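Local coordinates for beta-galactosidase (Trichoderma reesei, PDB 3OG2), which probably hydrolyses terminal non-reducing beta-D-galactose residues of beta-D-galactosides, as a member of glycoside hydrolase family 35, at residues Y58-F62 with F100-K106; N71-V77 with I109-P115. All blocks are in the same frame, centred on the assembly; numbering follows the deposited sequence.

Followed from the N terminus, the chain runs through helix 58-66, strand 72-76, helix 98-107 and strand 110-116. Contact 1, Tyr58-Phe62 against Phe100-Lys106, closes a loop of 37 residues; contact 2, Asn71-Val77 with Ile109-Pro115, closes one of 31. Because the segments alternate, the two loops overlap and the contacts cross. Together they set helix 58-66 beside helix 98-107 and strand 72-76 beside strand 110-116 in the TIM barrel. Their centres lie about 11 Å apart, and the layers interlock: in one of its two modelled conformers Phe62 CE2 packs 3.6 Å from Val73 CG2, while Ala104 O probably accepts a hydrogen bond from Ile109 N.

Contact 1: residues Y58-F62 with F100-K106; sequences YLDVF and FFEAATK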
loop_
_atom_site.group_PDB
_atom_site.type_symbol
_atom_site.label_atom_id
_atom_site.label_comp_id
_atom_site.label_asym_id
_atom_site.label_seq_id
_atom_site.Cartn_x
_atom_site.Cartn_y
_atom_site.Cartn_z
ATOM N N TYR A 58 11.911 6.103 0.293
ATOM C CA TYR A 58 11.014 6.094 1.457
ATOM C C TYR A 58 10.696 7.481 1.943
ATOM O O TYR A 58 9.540 7.756 2.310
ATOM C CB TYR A 58 11.650 5.285 2.588
ATOM C CG TYR A 58 11.804 3.808 2.281
ATOM C CD1 TYR A 58 10.793 3.117 1.598
ATOM C CD2 TYR A 58 12.960 3.144 2.681
ATOM C CE1 TYR A 58 10.951 1.751 1.309
ATOM C CE2 TYR A 58 13.119 1.768 2.406
ATOM C CZ TYR A 58 12.113 1.105 1.727
ATOM O OH TYR A 58 12.238 -0.266 1.454
ATOM N N LEU A 59 11.647 8.406 1.914
ATOM C CA LEU A 59 11.373 9.756 2.388
ATOM C C LEU A 59 10.358 10.439 1.496
ATOM O O LEU A 59 9.560 11.261 1.969
ATOM C CB LEU A 59 12.663 10.591 2.446
ATOM C CG LEU A 59 12.526 11.957 3.099
ATOM C CD1 LEU A 59 12.018 11.943 4.550
ATOM C CD2 LEU A 59 13.866 12.698 3.004
ATOM N N ASP A 60 10.374 10.157 0.197
ATOM C CA ASP A 60 9.324 10.702 -0.682
ATOM C C ASP A 60 7.963 10.279 -0.218
ATOM O O ASP A 60 7.047 11.123 -0.078
ATOM C CB ASP A 60 9.604 10.231 -2.120
ATOM C CG ASP A 60 8.574 10.815 -3.066
ATOM O OD1 ASP A 60 8.331 12.052 -3.028
ATOM O OD2 ASP A 60 7.997 10.065 -3.888
ATOM N N VAL A 61 7.775 8.988 0.035
ATOM C CA VAL A 61 6.425 8.590 0.459
ATOM C C VAL A 61 6.166 9.140 1.840
ATOM O O VAL A 61 5.003 9.579 2.099
ATOM C CB VAL A 61 6.363 7.072 0.297
ATOM C CG1 VAL A 61 6.066 6.688 -1.148
ATOM C CG2 VAL A 61 7.688 6.450 0.678
ATOM N N PHE A 62 7.097 9.192 2.768
ATOM C CA PHE A 62 6.808 9.766 4.089
ATOM C C PHE A 62 6.469 11.238 3.994
ATOM O O PHE A 62 5.596 11.705 4.735
ATOM C CB PHE A 62 7.986 9.579 5.044
ATOM C CG PHE A 62 8.154 8.218 5.676
ATOM C CD1 PHE A 62 9.269 7.446 5.398
ATOM C CD2 PHE A 62 7.240 7.689 6.550
ATOM C CE1 PHE A 62 9.436 6.195 5.994
ATOM C CE2 PHE A 62 7.389 6.452 7.154
ATOM C CZ PHE A 62 8.505 5.691 6.894
ATOM N N PHE A 100 14.316 2.883 6.147
ATOM C CA PHE A 100 12.910 3.119 6.396
ATOM C C PHE A 100 12.792 3.837 7.753
ATOM O O PHE A 100 12.103 4.871 7.838
ATOM C CB PHE A 100 12.161 1.793 6.353
ATOM C CG PHE A 100 10.644 1.917 6.335
ATOM C CD1 PHE A 100 10.034 2.263 5.155
ATOM C CD2 PHE A 100 9.871 1.625 7.447
ATOM C CE1 PHE A 100 8.658 2.269 5.055
ATOM C CE2 PHE A 100 8.475 1.672 7.369
ATOM C CZ PHE A 100 7.857 2.016 6.166
ATOM N N PHE A 101 13.444 3.306 8.795
ATOM C CA PHE A 101 13.441 3.999 10.090
ATOM C C PHE A 101 14.016 5.409 10.011
ATOM O O PHE A 101 13.481 6.343 10.605
ATOM C CB PHE A 101 14.217 3.194 11.117
ATOM C CG PHE A 101 13.695 1.794 11.431
ATOM C CD1 PHE A 101 12.335 1.492 11.418
ATOM C CD2 PHE A 101 14.591 0.770 11.739
ATOM C CE1 PHE A 101 11.856 0.226 11.695
ATOM C CE2 PHE A 101 14.102 -0.523 12.046
ATOM C CZ PHE A 101 12.737 -0.776 12.028
ATOM N N GLU A 102 15.144 5.519 9.280
ATOM C CA GLU A 102 15.781 6.834 9.152
ATOM C C GLU A 102 14.885 7.827 8.448
ATOM O O GLU A 102 14.826 9.015 8.862
ATOM C CB GLU A 102 17.139 6.672 8.441
ATOM C CG GLU A 102 18.118 5.900 9.337
ATOM C CD GLU A 102 19.516 5.810 8.780
ATOM O OE1 GLU A 102 19.731 6.400 7.691
ATOM O OE2 GLU A 102 20.396 5.164 9.412
ATOM N N ALA A 103 14.201 7.360 7.405
ATOM C CA ALA A 103 13.309 8.274 6.701
ATOM C C ALA A 103 12.143 8.689 7.604
ATOM O O ALA A 103 11.678 9.813 7.533
ATOM C CB ALA A 103 12.761 7.636 5.429
ATOM N N ALA A 104 11.646 7.778 8.438
ATOM C CA ALA A 104 10.554 8.133 9.354
ATOM C C ALA A 104 11.012 9.241 10.292
ATOM O O ALA A 104 10.334 10.251 10.494
ATOM C CB ALA A 104 10.094 6.910 10.166
ATOM N N THR A 105 12.210 9.033 10.858
ATOM C CA THR A 105 12.754 10.099 11.760
ATOM C C THR A 105 12.919 11.409 10.997
ATOM O O THR A 105 12.558 12.461 11.536
ATOM C CB THR A 105 14.090 9.641 12.343
ATOM O OG1 THR A 105 13.849 8.504 13.173
ATOM C CG2 THR A 105 14.767 10.764 13.147
ATOM N N LYS A 106 13.428 11.360 9.776
ATOM C CA LYS A 106 13.651 12.593 9.017
ATOM C C LYS A 106 12.351 13.303 8.641
ATOM O O LYS A 106 12.366 14.527 8.549
ATOM C CB LYS A 106 14.455 12.240 7.745
ATOM C CG LYS A 106 15.005 13.489 7.044
ATOM C CD LYS A 106 16.139 13.147 6.057
ATOM C CE LYS A 106 16.649 14.438 5.416
ATOM N NZ LYS A 106 15.602 15.517 5.294
#
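Helices 58-62 and 100-106 run in roughly the same direction, their axes 8.8 Å apart at closest and crossing at -39°. No hydrogen bond spans the interface, which is apolar, with a cluster of three rings beside the close approach of Leu59 CB to Ala103 CB (4.2 Å). Phe100 turns its edge onto the face of Tyr58: CD1 of Phe100 lies over the centre of the Tyr58 ring, 3.7 Å from Tyr58 CG, and the planes stand at 90°, a T-shaped pair. In the conformer described here, one of two modelled for Phe62, one face of Phe100 receives the edge of Phe62, whose CZ sits 3.8 Å from Phe100 CZ. Setting CG of Phe100 anti to its backbone N (chi1 -169°) places that ring between the two partners. The same Phe62 conformer meets the small residues of the second helix, with CD1 3.5 Å from Ala103 CB and Ala104 CB over its face in a CH-pi contact. At the exposed margin, Leu59 CD2 touches Lys106 CD at 3.8 Å. A serine in place of Tyr58 would probably leave the Phe100 edge without its aromatic face and Pro49 O without the hydroxyl that hydrogen-bonds to it. Beneath the helix pair lies the parallel sheet: Phe62 and Phe100 rest on Val73 of strand 72-76, and Phe62 and Ala104 on Leu111 of strand 110-116.

Contact 2: residues N71-V77 with I109-P115; sequences NTVSFYV and IYLLARP
Arg114 lays its guanidinium flat on the ring of Tyr76, centres 4.0 Å apart and planes at 21°, with Tyr76 CE1 over the centre of the planar group. The bend at chi3 (-65°) folds the arginine chain back over this ring. Salt bridges from NH2 to Glu46 and from NH1 to Glu278 fix the rotation of the guanidinium over the Tyr76 ring; Tyr76 OH hydrogen-bonds to Asn179 OD1. Beneath them the backbones form a parallel ladder of six hydrogen bonds, from Tyr110 N to Asn71 O (2.9 Å) through to the longer Val77 N to Arg114 O (3.3 Å). On the opposite face of the sheet from Tyr76 and Arg114, the Phe75 ring covers Ala113, whose CA makes a CH-pi contact 4.0 Å from the ring centroid. Val73 and Leu111 lie alongside, pointing the same way, with Val73 CB 3.7 Å from Leu111 CD2. Neighbouring parallel strands with Val73, Phe75, Leu111 and Ala113 turned toward the surrounding helices are those of a TIM barrel; the other face carries Leu112 as well as Ser74, Tyr76 and Arg114. Tyr76, Asn179 and Glu278 are galactose-binding residues in another structure of this enzyme, placing the stacked pair in the active site.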
loop_
_atom_site.group_PDB
_atom_site.type_symbol
_atom_site.label_atom_id
_atom_site.label_comp_id
_atom_site.label_asym_id
_atom_site.label_seq_id
_atom_site.Cartn_x
_atom_site.Cartn_y
_atom_site.Cartn_z
ATOM N N ASN A 71 0.457 11.270 11.371
ATOM C CA ASN A 71 1.641 11.293 12.249
ATOM C C ASN A 71 2.340 9.957 12.287
ATOM O O ASN A 71 3.429 9.869 12.894
ATOM C CB ASN A 71 1.292 11.742 13.674
ATOM C CG ASN A 71 0.027 11.074 14.173
ATOM O OD1 ASN A 71 -0.254 9.915 13.896
ATOM N ND2 ASN A 71 -0.768 11.870 14.891
ATOM N N THR A 72 1.790 8.942 11.606
ATOM C CA THR A 72 2.244 7.555 11.778
ATOM C C THR A 72 2.163 6.816 10.458
ATOM O O THR A 72 1.333 7.131 9.601
ATOM C CB THR A 72 1.384 6.894 12.853
ATOM O OG1 THR A 72 1.460 7.624 14.087
ATOM C CG2 THR A 72 1.781 5.456 13.152
ATOM N N VAL A 73 3.029 5.839 10.333
ATOM C CA VAL A 73 2.964 4.844 9.269
ATOM C C VAL A 73 2.969 3.469 9.943
ATOM O O VAL A 73 3.722 3.231 10.888
ATOM C CB VAL A 73 4.141 5.019 8.288
ATOM C CG1 VAL A 73 4.434 3.758 7.469
ATOM C CG2 VAL A 73 3.762 6.194 7.354
ATOM N N SER A 74 2.143 2.593 9.371
ATOM C CA SER A 74 2.111 1.188 9.756
ATOM C C SER A 74 2.741 0.342 8.673
ATOM O O SER A 74 2.477 0.590 7.508
ATOM C CB SER A 74 0.623 0.827 9.936
ATOM O OG SER A 74 0.454 -0.570 10.152
ATOM N N PHE A 75 3.582 -0.634 9.074
ATOM C CA PHE A 75 4.269 -1.411 8.051
ATOM C C PHE A 75 4.329 -2.873 8.436
ATOM O O PHE A 75 4.480 -3.219 9.609
ATOM C CB PHE A 75 5.678 -0.895 7.807
ATOM C CG PHE A 75 6.663 -1.078 8.960
ATOM C CD1 PHE A 75 6.702 -0.205 10.055
ATOM C CD2 PHE A 75 7.549 -2.162 8.938
ATOM C CE1 PHE A 75 7.637 -0.404 11.084
ATOM C CE2 PHE A 75 8.486 -2.335 9.960
ATOM C CZ PHE A 75 8.525 -1.459 11.027
ATOM N N TYR A 76 4.269 -3.724 7.415
ATOM C CA TYR A 76 4.554 -5.142 7.563
ATOM C C TYR A 76 6.033 -5.381 7.287
ATOM O O TYR A 76 6.677 -4.608 6.538
ATOM C CB TYR A 76 3.728 -5.965 6.568
ATOM C CG TYR A 76 2.290 -6.235 6.958
ATOM C CD1 TYR A 76 1.902 -6.627 8.258
ATOM C CD2 TYR A 76 1.326 -6.177 5.940
ATOM C CE1 TYR A 76 0.546 -6.902 8.527
ATOM C CE2 TYR A 76 -0.003 -6.454 6.217
ATOM C CZ TYR A 76 -0.374 -6.813 7.505
ATOM O OH TYR A 76 -1.703 -7.056 7.725
ATOM N N VAL A 77 6.508 -6.518 7.801
ATOM C CA VAL A 77 7.776 -7.117 7.351
ATOM C C VAL A 77 7.441 -8.480 6.782
ATOM O O VAL A 77 6.611 -9.197 7.394
ATOM C CB VAL A 77 8.792 -7.250 8.490
ATOM C CG1 VAL A 77 10.096 -7.810 7.926
ATOM C CG2 VAL A 77 8.991 -5.939 9.224
ATOM N N ILE A 109 7.693 11.162 11.425
ATOM C CA ILE A 109 6.630 10.149 11.433
ATOM C C ILE A 109 6.983 9.070 12.424
ATOM O O ILE A 109 8.149 8.638 12.493
ATOM C CB ILE A 109 6.489 9.579 9.987
ATOM C CG1 ILE A 109 5.883 10.647 9.077
ATOM C CG2 ILE A 109 5.763 8.222 9.927
ATOM C CD1 ILE A 109 4.426 10.927 9.374
ATOM N N TYR A 110 5.988 8.638 13.208
ATOM C CA TYR A 110 6.157 7.485 14.097
ATOM C C TYR A 110 5.701 6.220 13.356
ATOM O O TYR A 110 5.047 6.307 12.307
ATOM C CB TYR A 110 5.372 7.685 15.384
ATOM C CG TYR A 110 5.934 8.784 16.249
ATOM C CD1 TYR A 110 7.213 8.634 16.779
ATOM C CD2 TYR A 110 5.208 9.919 16.560
ATOM C CE1 TYR A 110 7.790 9.624 17.619
ATOM C CE2 TYR A 110 5.761 10.889 17.385
ATOM C CZ TYR A 110 7.017 10.724 17.900
ATOM O OH TYR A 110 7.566 11.743 18.706
ATOM N N LEU A 111 6.061 5.045 13.907
ATOM C CA LEU A 111 5.760 3.799 13.215
ATOM C C LEU A 111 5.072 2.778 14.112
ATOM O O LEU A 111 5.421 2.612 15.308
ATOM C CB LEU A 111 7.069 3.148 12.719
ATOM C CG LEU A 111 7.833 3.946 11.640
ATOM C CD1 LEU A 111 9.172 3.248 11.351
ATOM C CD2 LEU A 111 7.029 4.159 10.393
ATOM N N LEU A 112 4.124 2.082 13.486
ATOM C CA LEU A 112 3.498 0.858 14.003
ATOM C C LEU A 112 4.129 -0.302 13.246
ATOM O O LEU A 112 3.933 -0.420 12.036
ATOM C CB LEU A 112 1.984 0.948 13.796
ATOM C CG LEU A 112 1.233 -0.395 13.859
ATOM C CD1 LEU A 112 1.517 -1.214 15.117
ATOM C CD2 LEU A 112 -0.280 -0.156 13.744
ATOM N N ALA A 113 4.911 -1.122 13.953
ATOM C CA ALA A 113 5.623 -2.237 13.332
ATOM C C ALA A 113 4.785 -3.503 13.401
ATOM O O ALA A 113 4.318 -3.843 14.497
ATOM C CB ALA A 113 6.947 -2.464 14.083
ATOM N N ARG A 114 4.645 -4.182 12.257
ATOM C CA ARG A 114 3.768 -5.374 12.186
ATOM C C ARG A 114 4.560 -6.472 11.505
ATOM O O ARG A 114 4.375 -6.724 10.285
ATOM C CB ARG A 114 2.444 -5.029 11.473
ATOM C CG ARG A 114 1.883 -3.662 11.850
ATOM C CD ARG A 114 0.406 -3.513 11.583
ATOM N NE ARG A 114 0.079 -3.569 10.166
ATOM C CZ ARG A 114 -1.036 -4.121 9.705
ATOM N NH1 ARG A 114 -1.913 -4.756 10.499
ATOM N NH2 ARG A 114 -1.277 -4.057 8.375
ATOM N N PRO A 115 5.464 -7.145 12.216
ATOM C CA PRO A 115 6.345 -8.093 11.560
ATOM C C PRO A 115 5.811 -9.516 11.407
ATOM O O PRO A 115 6.539 -10.380 10.923
ATOM C CB PRO A 115 7.592 -8.098 12.477
ATOM C CG PRO A 115 7.022 -7.869 13.833
ATOM C CD PRO A 115 5.851 -6.905 13.626
#